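Local coordinates for putative protein-disulfide isomerase (Pseudomonas syringae pv. tomato, PDB 3GN3) that is of unconfirmed function but, as a putative protein-disulfide isomerase of the DsbA family, probably acts in thiol-disulfide chemistry, at residues C26-K31 with M168-P173; K35-L40 with S82-M87; L40-E45 with D172-W177. All blocks are in the same frame, centred on the assembly; numbering follows the deposited sequence.

Contact 1: C26-K31 with M168-P173; sequences CPFSVK and MSSGDP. With SO4 (sulfate ion), chain C.
Ser170 chi1 (56°) sets OG between its backbone N and carbonyl carbon, and Phe28 chi1 (-50°) turns CG anti to the carbonyl carbon; the serine hydroxyl comes beside the phenylalanine, with Ser170 OG 3.7 Å from Phe28 CB. OG lies at the edge of the Phe28 ring, near its plane, while the phenyl group leads off from the loop. Ser170 CB packs on Phe28 O at 3.3 Å. Lys31 also heads for the loop, its chain bent at three torsions. Its NZ stops 3.4 Å from Gly171 N, where two donors face each other without a bond. Cys26 N-caps helix 27-33: SG accepts a hydrogen bond from Ser29 N at 3.3 Å (N-H...S 155°). In thioredoxin-fold oxidoreductases the active-site cysteine commonly sits just ahead of this helix, so Cys26 is probably its counterpart, and Ser29 stands where the second cysteine of a CXXC motif would probably be. Both Cys26 and Ser29 touch Ser155, and Phe28 touches Pro156, in the loop before strand 157-160 that commonly carries the cis-proline in this fold. A sulfate, probably from the crystallisation liquor, lies between Phe28 and the loop. Ser170 OG reaches sulfate O3 at 2.8 Å and O4 at 2.9 Å; with one proton for both, which of them it serves is not settled, and the same holds for Ser169 OG with O1 and O4. The loop is a type I turn from Ser169 to Asp172, with an ST turn in which Gly171 N donates to Ser169 OG (3.2 Å). Ser169 N donates to Asp172 OD2 (2.9 Å), meeting it from above the carboxylate plane. Lys35 NZ bonds the carbonyl oxygens of Ser170 and Asp172, tying the turn to the start of helix 36-43.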
ATOM      1  N   CYS A  26      -5.789   8.917 -20.593  1.00 34.12           N
ATOM      2  CA  CYS A  26      -5.325   7.550 -20.834  1.00 33.82           C
ATOM      3  C   CYS A  26      -6.344   6.798 -21.691  1.00 33.50           C
ATOM      4  O   CYS A  26      -7.530   6.805 -21.392  1.00 33.12           O
ATOM      5  CB  CYS A  26      -5.057   6.853 -19.504  1.00 33.80           C
ATOM      6  SG  CYS A  26      -5.314   5.040 -19.438  1.00 35.48           S
ATOM      7  N   PRO A  27      -5.883   6.145 -22.770  1.00 33.75           N
ATOM      8  CA  PRO A  27      -6.820   5.509 -23.727  1.00 33.67           C
ATOM      9  C   PRO A  27      -7.757   4.479 -23.077  1.00 34.08           C
ATOM     10  O   PRO A  27      -8.964   4.443 -23.388  1.00 34.32           O
ATOM     11  CB  PRO A  27      -5.894   4.837 -24.754  1.00 33.17           C
ATOM     12  CG  PRO A  27      -4.538   4.779 -24.108  1.00 33.41           C
ATOM     13  CD  PRO A  27      -4.469   5.940 -23.149  1.00 33.85           C
ATOM     14  N   PHE A  28      -7.210   3.672 -22.165  1.00 34.07           N
ATOM     15  CA  PHE A  28      -7.984   2.634 -21.486  1.00 33.79           C
ATOM     16  C   PHE A  28      -8.959   3.254 -20.519  1.00 33.74           C
ATOM     17  O   PHE A  28     -10.091   2.755 -20.359  1.00 33.54           O
ATOM     18  CB  PHE A  28      -7.051   1.641 -20.781  1.00 33.96           C
ATOM     19  CG  PHE A  28      -5.961   1.113 -21.673  1.00 34.46           C
ATOM     20  CD1 PHE A  28      -6.244   0.133 -22.635  1.00 36.11           C
ATOM     21  CD2 PHE A  28      -4.667   1.619 -21.583  1.00 35.10           C
ATOM     22  CE1 PHE A  28      -5.233  -0.359 -23.495  1.00 36.91           C
ATOM     23  CE2 PHE A  28      -3.645   1.144 -22.424  1.00 37.01           C
ATOM     24  CZ  PHE A  28      -3.936   0.146 -23.392  1.00 36.80           C
ATOM     25  N   SER A  29      -8.521   4.346 -19.879  1.00 33.72           N
ATOM     26  CA  SER A  29      -9.369   5.102 -18.960  1.00 33.80           C
ATOM     27  C   SER A  29     -10.575   5.675 -19.684  1.00 33.43           C
ATOM     28  O   SER A  29     -11.696   5.501 -19.226  1.00 33.63           O
ATOM     29  CB  SER A  29      -8.589   6.209 -18.252  1.00 34.14           C
ATOM     30  OG  SER A  29      -7.683   5.664 -17.313  1.00 35.83           O
ATOM     31  N   VAL A  30     -10.331   6.326 -20.819  1.00 33.59           N
ATOM     32  CA  VAL A  30     -11.374   6.873 -21.703  1.00 34.03           C
ATOM     33  C   VAL A  30     -12.423   5.807 -22.079  1.00 34.66           C
ATOM     34  O   VAL A  30     -13.631   6.014 -21.911  1.00 34.66           O
ATOM     35  CB  VAL A  30     -10.729   7.506 -22.982  1.00 34.08           C
ATOM     36  CG1 VAL A  30     -11.777   7.784 -24.059  1.00 33.59           C
ATOM     37  CG2 VAL A  30      -9.952   8.774 -22.618  1.00 32.47           C
ATOM     38  N   LYS A  31     -11.943   4.662 -22.557  1.00 35.10           N
ATOM     39  CA  LYS A  31     -12.780   3.511 -22.845  1.00 35.62           C
ATOM     40  C   LYS A  31     -13.686   3.161 -21.638  1.00 35.65           C
ATOM     41  O   LYS A  31     -14.911   3.056 -21.782  1.00 35.80           O
ATOM     42  CB  LYS A  31     -11.881   2.353 -23.250  1.00 35.95           C
ATOM     43  CG  LYS A  31     -12.543   1.228 -23.980  1.00 38.97           C
ATOM     44  CD  LYS A  31     -11.584   0.750 -25.078  1.00 45.41           C
ATOM     45  CE  LYS A  31     -11.590  -0.761 -25.245  1.00 49.31           C
ATOM     46  NZ  LYS A  31     -10.824  -1.428 -24.114  1.00 52.96           N
ATOM     47  N   MET A 168     -11.016  -7.090 -13.297  1.00 33.21           N
ATOM     48  CA  MET A 168     -11.876  -6.217 -14.134  1.00 32.69           C
ATOM     49  C   MET A 168     -11.055  -5.410 -15.124  1.00 32.99           C
ATOM     50  O   MET A 168      -9.908  -5.102 -14.866  1.00 32.64           O
ATOM     51  CB  MET A 168     -12.774  -5.310 -13.302  1.00 32.00           C
ATOM     52  CG  MET A 168     -13.657  -6.070 -12.357  1.00 29.50           C
ATOM     53  SD  MET A 168     -14.657  -4.895 -11.514  1.00 23.49           S
ATOM     54  CE  MET A 168     -15.145  -5.908 -10.207  1.00 28.87           C
ATOM     55  N   SER A 169     -11.650  -5.089 -16.268  1.00 33.55           N
ATOM     56  CA  SER A 169     -10.918  -4.456 -17.358  1.00 33.84           C
ATOM     57  C   SER A 169     -11.796  -3.486 -18.166  1.00 34.02           C
ATOM     58  O   SER A 169     -13.016  -3.605 -18.163  1.00 34.80           O
ATOM     59  CB  SER A 169     -10.306  -5.542 -18.243  1.00 33.44           C
ATOM     60  OG  SER A 169     -10.034  -5.047 -19.540  1.00 35.17           O
ATOM     61  N   SER A 170     -11.179  -2.519 -18.840  1.00 34.38           N
ATOM     62  CA  SER A 170     -11.914  -1.524 -19.638  1.00 34.90           C
ATOM     63  C   SER A 170     -12.504  -2.128 -20.902  1.00 35.53           C
ATOM     64  O   SER A 170     -13.499  -1.625 -21.427  1.00 35.52           O
ATOM     65  CB  SER A 170     -11.026  -0.342 -20.009  1.00 34.51           C
ATOM     66  OG  SER A 170      -9.875  -0.783 -20.686  1.00 34.87           O
ATOM     67  N   GLY A 171     -11.882  -3.209 -21.377  1.00 36.08           N
ATOM     68  CA  GLY A 171     -12.439  -4.038 -22.432  1.00 35.99           C
ATOM     69  C   GLY A 171     -13.683  -4.827 -22.034  1.00 36.45           C
ATOM     70  O   GLY A 171     -14.429  -5.259 -22.901  1.00 37.27           O
ATOM     71  N   ASP A 172     -13.930  -5.042 -20.747  1.00 36.31           N
ATOM     72  CA  ASP A 172     -15.075  -5.872 -20.365  1.00 36.47           C
ATOM     73  C   ASP A 172     -16.395  -5.351 -20.930  1.00 36.72           C
ATOM     74  O   ASP A 172     -16.600  -4.136 -21.026  1.00 36.54           O
ATOM     75  CB  ASP A 172     -15.218  -5.981 -18.846  1.00 36.51           C
ATOM     76  CG  ASP A 172     -14.117  -6.784 -18.209  1.00 36.81           C
ATOM     77  OD1 ASP A 172     -13.370  -7.464 -18.948  1.00 36.25           O
ATOM     78  OD2 ASP A 172     -13.992  -6.719 -16.962  1.00 36.61           O
ATOM     79  N   PRO A 173     -17.298  -6.281 -21.313  1.00 36.66           N
ATOM     80  CA  PRO A 173     -18.690  -5.883 -21.545  1.00 36.09           C
ATOM     81  C   PRO A 173     -19.271  -5.370 -20.227  1.00 36.30           C
ATOM     82  O   PRO A 173     -19.019  -5.963 -19.156  1.00 36.34           O
ATOM     83  CB  PRO A 173     -19.380  -7.197 -21.944  1.00 35.97           C
ATOM     84  CG  PRO A 173     -18.288  -8.152 -22.294  1.00 35.52           C
ATOM     85  CD  PRO A 173     -17.033  -7.696 -21.655  1.00 36.19           C
TER
HETATM   86  S   SO4 C 180      -7.530  -2.337 -18.736  1.00 65.30           S
HETATM   87  O1  SO4 C 180      -7.175  -3.750 -18.924  1.00 65.34           O
HETATM   88  O2  SO4 C 180      -6.762  -1.717 -17.642  1.00 66.52           O
HETATM   89  O3  SO4 C 180      -7.311  -1.584 -19.964  1.00 65.96           O
HETATM   90  O4  SO4 C 180      -8.936  -2.261 -18.392  1.00 65.69           O

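Contact 2: K35-L40 with S82-M87; sequences KLDDLL and SAKAVM
Lys84 NZ faces both carboxylate oxygens of Asp37, with OD1 at 3.9 Å and OD2 at 4.1 Å. The approach to OD1 amounts to a long salt bridge, so the attraction is probably weak and is felt by the carboxylate as a whole more than by one oxygen. The two side chains come from opposite directions. Lys84 has CG anti to its backbone N (chi1 -175°) and runs extended from there, which carries the ammonium group across most of the gap; Asp37 spans the rest with its short side chain. The backbones stay well apart, and within 35-40 and 82-87 this is the one pair of residues that touches. Helix 36-43 probably belongs to the thioredoxin-like part of the chain, whereas helix 79-92 lies in a helical region between strands 48-54 and 157-160, consistent with the inserted helical domain of DsbA relatives, so this ion pair probably bridges the two parts at the surface. Both helices also pack on strand 48-54: Leu39 and Leu40 on Val50, Met87 on Ile52. Val86 and Ala83 turn instead to Ile70 of helix 63-73, inside the helical region.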
ATOM      1  N   LYS A  35     -18.132   4.001 -20.522  1.00 38.06           N
ATOM      2  CA  LYS A  35     -19.019   2.889 -20.186  1.00 37.35           C
ATOM      3  C   LYS A  35     -19.739   3.111 -18.865  1.00 37.91           C
ATOM      4  O   LYS A  35     -20.588   2.303 -18.469  1.00 38.64           O
ATOM      5  CB  LYS A  35     -18.253   1.564 -20.141  1.00 37.19           C
ATOM      6  CG  LYS A  35     -17.787   1.051 -21.505  1.00 36.09           C
ATOM      7  CD  LYS A  35     -17.314  -0.407 -21.414  1.00 35.31           C
ATOM      8  CE  LYS A  35     -16.457  -0.766 -22.607  1.00 35.77           C
ATOM      9  NZ  LYS A  35     -15.842  -2.111 -22.477  1.00 34.79           N
ATOM     10  N   LEU A  36     -19.431   4.200 -18.171  1.00 37.89           N
ATOM     11  CA  LEU A  36     -20.001   4.381 -16.842  1.00 38.37           C
ATOM     12  C   LEU A  36     -21.498   4.706 -16.850  1.00 38.95           C
ATOM     13  O   LEU A  36     -22.218   4.333 -15.917  1.00 38.09           O
ATOM     14  CB  LEU A  36     -19.186   5.370 -16.003  1.00 37.99           C
ATOM     15  CG  LEU A  36     -17.742   4.948 -15.684  1.00 38.92           C
ATOM     16  CD1 LEU A  36     -16.979   6.124 -15.075  1.00 39.08           C
ATOM     17  CD2 LEU A  36     -17.669   3.702 -14.774  1.00 37.11           C
ATOM     18  N   ASP A  37     -21.973   5.374 -17.910  1.00 40.33           N
ATOM     19  CA  ASP A  37     -23.419   5.617 -18.077  1.00 41.64           C
ATOM     20  C   ASP A  37     -24.186   4.300 -18.195  1.00 41.22           C
ATOM     21  O   ASP A  37     -25.118   4.077 -17.427  1.00 40.70           O
ATOM     22  CB  ASP A  37     -23.730   6.528 -19.268  1.00 42.72           C
ATOM     23  CG  ASP A  37     -23.488   8.010 -18.968  1.00 46.26           C
ATOM     24  OD1 ASP A  37     -23.411   8.811 -19.933  1.00 50.92           O
ATOM     25  OD2 ASP A  37     -23.371   8.394 -17.782  1.00 50.45           O
ATOM     26  N   ASP A  38     -23.764   3.427 -19.118  1.00 41.12           N
ATOM     27  CA  ASP A  38     -24.353   2.084 -19.237  1.00 41.60           C
ATOM     28  C   ASP A  38     -24.286   1.364 -17.927  1.00 41.08           C
ATOM     29  O   ASP A  38     -25.267   0.754 -17.511  1.00 41.61           O
ATOM     30  CB  ASP A  38     -23.609   1.170 -20.206  1.00 42.20           C
ATOM     31  CG  ASP A  38     -23.360   1.792 -21.523  1.00 44.72           C
ATOM     32  OD1 ASP A  38     -23.768   2.969 -21.712  1.00 47.28           O
ATOM     33  OD2 ASP A  38     -22.735   1.086 -22.361  1.00 47.82           O
ATOM     34  N   LEU A  39     -23.116   1.401 -17.295  1.00 39.88           N
ATOM     35  CA  LEU A  39     -22.946   0.670 -16.064  1.00 39.05           C
ATOM     36  C   LEU A  39     -24.039   1.020 -15.042  1.00 38.57           C
ATOM     37  O   LEU A  39     -24.692   0.134 -14.492  1.00 38.46           O
ATOM     38  CB  LEU A  39     -21.537   0.847 -15.476  1.00 38.54           C
ATOM     39  CG  LEU A  39     -21.618   0.086 -14.153  1.00 38.13           C
ATOM     40  CD1 LEU A  39     -21.318  -1.409 -14.352  1.00 39.30           C
ATOM     41  CD2 LEU A  39     -20.806   0.696 -13.077  1.00 37.02           C
ATOM     42  N   LEU A  40     -24.233   2.311 -14.811  1.00 38.35           N
ATOM     43  CA  LEU A  40     -25.224   2.797 -13.863  1.00 38.45           C
ATOM     44  C   LEU A  40     -26.664   2.402 -14.276  1.00 38.05           C
ATOM     45  O   LEU A  40     -27.451   1.913 -13.461  1.00 37.38           O
ATOM     46  CB  LEU A  40     -25.075   4.309 -13.756  1.00 38.72           C
ATOM     47  CG  LEU A  40     -25.623   5.036 -12.541  1.00 39.14           C
ATOM     48  CD1 LEU A  40     -25.013   4.478 -11.260  1.00 40.47           C
ATOM     49  CD2 LEU A  40     -25.320   6.497 -12.717  1.00 37.85           C
ATOM     50  N   SER A  82     -20.378  19.346 -14.475  1.00 39.60           N
ATOM     51  CA  SER A  82     -19.387  20.204 -15.150  1.00 39.08           C
ATOM     52  C   SER A  82     -18.020  19.541 -15.191  1.00 38.15           C
ATOM     53  O   SER A  82     -17.335  19.607 -16.210  1.00 37.47           O
ATOM     54  CB  SER A  82     -19.288  21.573 -14.471  1.00 39.16           C
ATOM     55  OG  SER A  82     -20.545  22.219 -14.504  1.00 40.56           O
ATOM     56  N   ALA A  83     -17.639  18.893 -14.089  1.00 37.85           N
ATOM     57  CA  ALA A  83     -16.445  18.044 -14.079  1.00 37.94           C
ATOM     58  C   ALA A  83     -16.581  16.941 -15.141  1.00 37.92           C
ATOM     59  O   ALA A  83     -15.642  16.688 -15.917  1.00 37.68           O
ATOM     60  CB  ALA A  83     -16.213  17.455 -12.698  1.00 37.90           C
ATOM     61  N   LYS A  84     -17.762  16.319 -15.199  1.00 37.55           N
ATOM     62  CA  LYS A  84     -18.023  15.289 -16.196  1.00 37.83           C
ATOM     63  C   LYS A  84     -17.921  15.864 -17.620  1.00 36.88           C
ATOM     64  O   LYS A  84     -17.292  15.258 -18.500  1.00 37.04           O
ATOM     65  CB  LYS A  84     -19.368  14.621 -15.931  1.00 38.62           C
ATOM     66  CG  LYS A  84     -19.672  13.456 -16.853  1.00 41.69           C
ATOM     67  CD  LYS A  84     -21.185  13.192 -16.911  1.00 46.95           C
ATOM     68  CE  LYS A  84     -21.539  12.209 -18.043  1.00 49.10           C
ATOM     69  NZ  LYS A  84     -22.945  12.414 -18.485  1.00 51.07           N
ATOM     70  N   ALA A  85     -18.495  17.047 -17.830  1.00 35.48           N
ATOM     71  CA  ALA A  85     -18.316  17.778 -19.087  1.00 34.64           C
ATOM     72  C   ALA A  85     -16.829  17.925 -19.465  1.00 34.60           C
ATOM     73  O   ALA A  85     -16.431  17.619 -20.612  1.00 34.84           O
ATOM     74  CB  ALA A  85     -18.994  19.128 -19.011  1.00 34.04           C
ATOM     75  N   VAL A  86     -16.001  18.360 -18.504  1.00 33.86           N
ATOM     76  CA  VAL A  86     -14.549  18.499 -18.748  1.00 33.26           C
ATOM     77  C   VAL A  86     -13.872  17.158 -19.086  1.00 32.45           C
ATOM     78  O   VAL A  86     -13.093  17.090 -20.058  1.00 32.40           O
ATOM     79  CB  VAL A  86     -13.774  19.247 -17.595  1.00 33.58           C
ATOM     80  CG1 VAL A  86     -12.243  19.137 -17.810  1.00 32.50           C
ATOM     81  CG2 VAL A  86     -14.212  20.722 -17.497  1.00 32.75           C
ATOM     82  N   MET A  87     -14.167  16.110 -18.303  1.00 31.68           N
ATOM     83  CA  MET A  87     -13.644  14.745 -18.602  1.00 31.34           C
ATOM     84  C   MET A  87     -14.065  14.292 -20.008  1.00 31.63           C
ATOM     85  O   MET A  87     -13.231  13.822 -20.781  1.00 31.41           O
ATOM     86  CB  MET A  87     -14.034  13.709 -17.538  1.00 30.65           C
ATOM     87  CG  MET A  87     -13.363  13.950 -16.189  1.00 28.68           C
ATOM     88  SD  MET A  87     -13.461  12.552 -15.074  1.00 23.45           S
ATOM     89  CE  MET A  87     -14.689  13.027 -13.944  1.00 25.99           C
TER

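Contact 3: L40-E45 with D172-W177; sequences LAQAGE and DPVSKW
The amide of Gln42 lies with its flat side against Val174: CG1 stands over the group, 3.7 Å from both Gln42 CD and Gln42 OE1 and 3.8 Å from Gln42 NE2. Near-equal distances to all three atoms mean that the methyl group rests over the plane of the amide, away from its rim. Behind the valine, the Trp177 ring has Val174 CA on one face, 4.3 Å above the plane and offset toward the rim, and Asp172 OD2 in plane at its edge. Gln42 reaches over with CG anti to its carbonyl carbon (chi1 -59°) and the chain extended beyond, and the two side chains cross obliquely. Val174 chi1 (172°) puts CG1 anti to its backbone N, on the side that faces the glutamine. OE1 also comes within 4.0 Å of Ser175 N in the first turn of helix 174-181, too long for a bond, so the join is essentially van der Waals. Asp172, two residues ahead of the helix, takes Lys176 NZ at 2.8 Å as a salt bridge to OD2, met from above the carboxylate plane; Lys176 pairs with Asp180 as well. Trp177 continues inward, its ring meeting Phe158 of strand 157-160 at about 50° and its NE1 donating to Ser169 O. Val174 further touches Asp38 and Leu39. Thus the C-terminal helix 174-181 lies beside helix 36-43, consistent with the thioredoxin fold, in which the helix following the active-site cysteine (here in two pieces, 27-33 and 36-43) and the C-terminal helix share one side of the sheet.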
ATOM      1  N   LEU A  40     -24.233   2.311 -14.811  1.00 38.35           N
ATOM      2  CA  LEU A  40     -25.224   2.797 -13.863  1.00 38.45           C
ATOM      3  C   LEU A  40     -26.664   2.402 -14.276  1.00 38.05           C
ATOM      4  O   LEU A  40     -27.451   1.913 -13.461  1.00 37.38           O
ATOM      5  CB  LEU A  40     -25.075   4.309 -13.756  1.00 38.72           C
ATOM      6  CG  LEU A  40     -25.623   5.036 -12.541  1.00 39.14           C
ATOM      7  CD1 LEU A  40     -25.013   4.478 -11.260  1.00 40.47           C
ATOM      8  CD2 LEU A  40     -25.320   6.497 -12.717  1.00 37.85           C
ATOM      9  N   ALA A  41     -26.975   2.606 -15.555  1.00 37.88           N
ATOM     10  CA  ALA A  41     -28.238   2.172 -16.161  1.00 37.49           C
ATOM     11  C   ALA A  41     -28.497   0.666 -15.974  1.00 37.51           C
ATOM     12  O   ALA A  41     -29.567   0.263 -15.528  1.00 37.59           O
ATOM     13  CB  ALA A  41     -28.247   2.534 -17.630  1.00 36.75           C
ATOM     14  N   GLN A  42     -27.510  -0.153 -16.309  1.00 37.62           N
ATOM     15  CA  GLN A  42     -27.631  -1.600 -16.220  1.00 37.75           C
ATOM     16  C   GLN A  42     -27.531  -2.130 -14.810  1.00 38.57           C
ATOM     17  O   GLN A  42     -28.261  -3.028 -14.465  1.00 39.21           O
ATOM     18  CB  GLN A  42     -26.599  -2.281 -17.104  1.00 37.22           C
ATOM     19  CG  GLN A  42     -26.761  -1.883 -18.541  1.00 36.60           C
ATOM     20  CD  GLN A  42     -25.819  -2.586 -19.444  1.00 37.39           C
ATOM     21  OE1 GLN A  42     -25.433  -3.734 -19.198  1.00 38.88           O
ATOM     22  NE2 GLN A  42     -25.435  -1.914 -20.519  1.00 37.63           N
ATOM     23  N   ALA A  43     -26.628  -1.598 -13.994  1.00 39.67           N
ATOM     24  CA  ALA A  43     -26.536  -2.039 -12.605  1.00 40.35           C
ATOM     25  C   ALA A  43     -27.708  -1.536 -11.764  1.00 40.92           C
ATOM     26  O   ALA A  43     -28.197  -2.255 -10.896  1.00 40.41           O
ATOM     27  CB  ALA A  43     -25.212  -1.617 -11.992  1.00 40.72           C
ATOM     28  N   GLY A  44     -28.135  -0.297 -12.028  1.00 42.08           N
ATOM     29  CA  GLY A  44     -29.260   0.340 -11.331  1.00 42.97           C
ATOM     30  C   GLY A  44     -28.837   1.261 -10.198  1.00 44.02           C
ATOM     31  O   GLY A  44     -28.118   0.846  -9.290  1.00 43.91           O
ATOM     32  N   GLU A  45     -29.310   2.505 -10.234  1.00 44.81           N
ATOM     33  CA  GLU A  45     -28.985   3.496  -9.204  1.00 46.01           C
ATOM     34  C   GLU A  45     -29.455   3.146  -7.811  1.00 46.07           C
ATOM     35  O   GLU A  45     -29.030   3.768  -6.836  1.00 45.88           O
ATOM     36  CB  GLU A  45     -29.541   4.849  -9.580  1.00 46.19           C
ATOM     37  CG  GLU A  45     -28.693   5.515 -10.617  1.00 50.21           C
ATOM     38  CD  GLU A  45     -29.485   6.440 -11.502  1.00 55.01           C
ATOM     39  OE1 GLU A  45     -29.128   6.565 -12.706  1.00 55.86           O
ATOM     40  OE2 GLU A  45     -30.470   7.026 -10.983  1.00 57.92           O
ATOM     41  N   ASP A 172     -13.930  -5.042 -20.747  1.00 36.31           N
ATOM     42  CA  ASP A 172     -15.075  -5.872 -20.365  1.00 36.47           C
ATOM     43  C   ASP A 172     -16.395  -5.351 -20.930  1.00 36.72           C
ATOM     44  O   ASP A 172     -16.600  -4.136 -21.026  1.00 36.54           O
ATOM     45  CB  ASP A 172     -15.218  -5.981 -18.846  1.00 36.51           C
ATOM     46  CG  ASP A 172     -14.117  -6.784 -18.209  1.00 36.81           C
ATOM     47  OD1 ASP A 172     -13.370  -7.464 -18.948  1.00 36.25           O
ATOM     48  OD2 ASP A 172     -13.992  -6.719 -16.962  1.00 36.61           O
ATOM     49  N   PRO A 173     -17.298  -6.281 -21.313  1.00 36.66           N
ATOM     50  CA  PRO A 173     -18.690  -5.883 -21.545  1.00 36.09           C
ATOM     51  C   PRO A 173     -19.271  -5.370 -20.227  1.00 36.30           C
ATOM     52  O   PRO A 173     -19.019  -5.963 -19.156  1.00 36.34           O
ATOM     53  CB  PRO A 173     -19.380  -7.197 -21.944  1.00 35.97           C
ATOM     54  CG  PRO A 173     -18.288  -8.152 -22.294  1.00 35.52           C
ATOM     55  CD  PRO A 173     -17.033  -7.696 -21.655  1.00 36.19           C
ATOM     56  N   VAL A 174     -20.045  -4.291 -20.299  1.00 36.08           N
ATOM     57  CA  VAL A 174     -20.652  -3.704 -19.095  1.00 36.08           C
ATOM     58  C   VAL A 174     -21.425  -4.756 -18.283  1.00 36.68           C
ATOM     59  O   VAL A 174     -21.466  -4.700 -17.045  1.00 37.35           O
ATOM     60  CB  VAL A 174     -21.529  -2.469 -19.460  1.00 36.10           C
ATOM     61  CG1 VAL A 174     -22.331  -1.949 -18.269  1.00 34.23           C
ATOM     62  CG2 VAL A 174     -20.654  -1.362 -20.038  1.00 35.64           C
ATOM     63  N   SER A 175     -22.007  -5.734 -18.977  1.00 36.75           N
ATOM     64  CA  SER A 175     -22.771  -6.809 -18.326  1.00 36.73           C
ATOM     65  C   SER A 175     -21.879  -7.671 -17.443  1.00 36.72           C
ATOM     66  O   SER A 175     -22.364  -8.216 -16.448  1.00 36.51           O
ATOM     67  CB  SER A 175     -23.507  -7.675 -19.353  1.00 36.38           C
ATOM     68  OG  SER A 175     -22.631  -8.043 -20.398  1.00 36.99           O
ATOM     69  N   LYS A 176     -20.586  -7.779 -17.791  1.00 36.64           N
ATOM     70  CA  LYS A 176     -19.630  -8.432 -16.880  1.00 36.79           C
ATOM     71  C   LYS A 176     -19.411  -7.598 -15.603  1.00 36.66           C
ATOM     72  O   LYS A 176     -19.470  -8.159 -14.488  1.00 36.96           O
ATOM     73  CB  LYS A 176     -18.302  -8.807 -17.540  1.00 36.77           C
ATOM     74  CG  LYS A 176     -17.410  -9.613 -16.609  1.00 37.60           C
ATOM     75  CD  LYS A 176     -16.001  -9.806 -17.191  1.00 42.48           C
ATOM     76  CE  LYS A 176     -14.915 -10.107 -16.094  1.00 42.49           C
ATOM     77  NZ  LYS A 176     -14.442  -8.896 -15.313  1.00 40.54           N
ATOM     78  N   TRP A 177     -19.218  -6.279 -15.757  1.00 35.66           N
ATOM     79  CA  TRP A 177     -19.129  -5.387 -14.591  1.00 35.06           C
ATOM     80  C   TRP A 177     -20.330  -5.556 -13.699  1.00 35.54           C
ATOM     81  O   TRP A 177     -20.178  -5.619 -12.483  1.00 35.84           O
ATOM     82  CB  TRP A 177     -18.984  -3.905 -14.951  1.00 34.36           C
ATOM     83  CG  TRP A 177     -17.716  -3.535 -15.698  1.00 32.71           C
ATOM     84  CD1 TRP A 177     -16.635  -4.350 -15.979  1.00 30.66           C
ATOM     85  CD2 TRP A 177     -17.390  -2.240 -16.220  1.00 30.24           C
ATOM     86  NE1 TRP A 177     -15.671  -3.633 -16.662  1.00 31.12           N
ATOM     87  CE2 TRP A 177     -16.107  -2.339 -16.822  1.00 30.16           C
ATOM     88  CE3 TRP A 177     -18.058  -1.004 -16.242  1.00 30.19           C
ATOM     89  CZ2 TRP A 177     -15.479  -1.241 -17.451  1.00 29.69           C
ATOM     90  CZ3 TRP A 177     -17.424   0.102 -16.871  1.00 29.90           C
ATOM     91  CH2 TRP A 177     -16.149  -0.034 -17.462  1.00 29.58           C
TER

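Overall arrangement
The three contacts have centres 13 Å from one another. Helices 27-33 and 36-43 follow each other in the chain and supply the first segment of each: contact 1 uses the former, contacts 2 and 3 the latter, sharing Leu40. Contacts 1 and 3 both finish in the same run of chain, the loop after strand 163-164 and the start of helix 174-181, and share Asp172 and Pro173. Both segments of contact 2 fall between those of contact 1 in sequence, whereas contact 3 opens within contact 2's span and ends beyond it. The C-terminal element therefore closes along the putative active-site helix and its successor, while contact 2 links the latter to the probable inserted helical region.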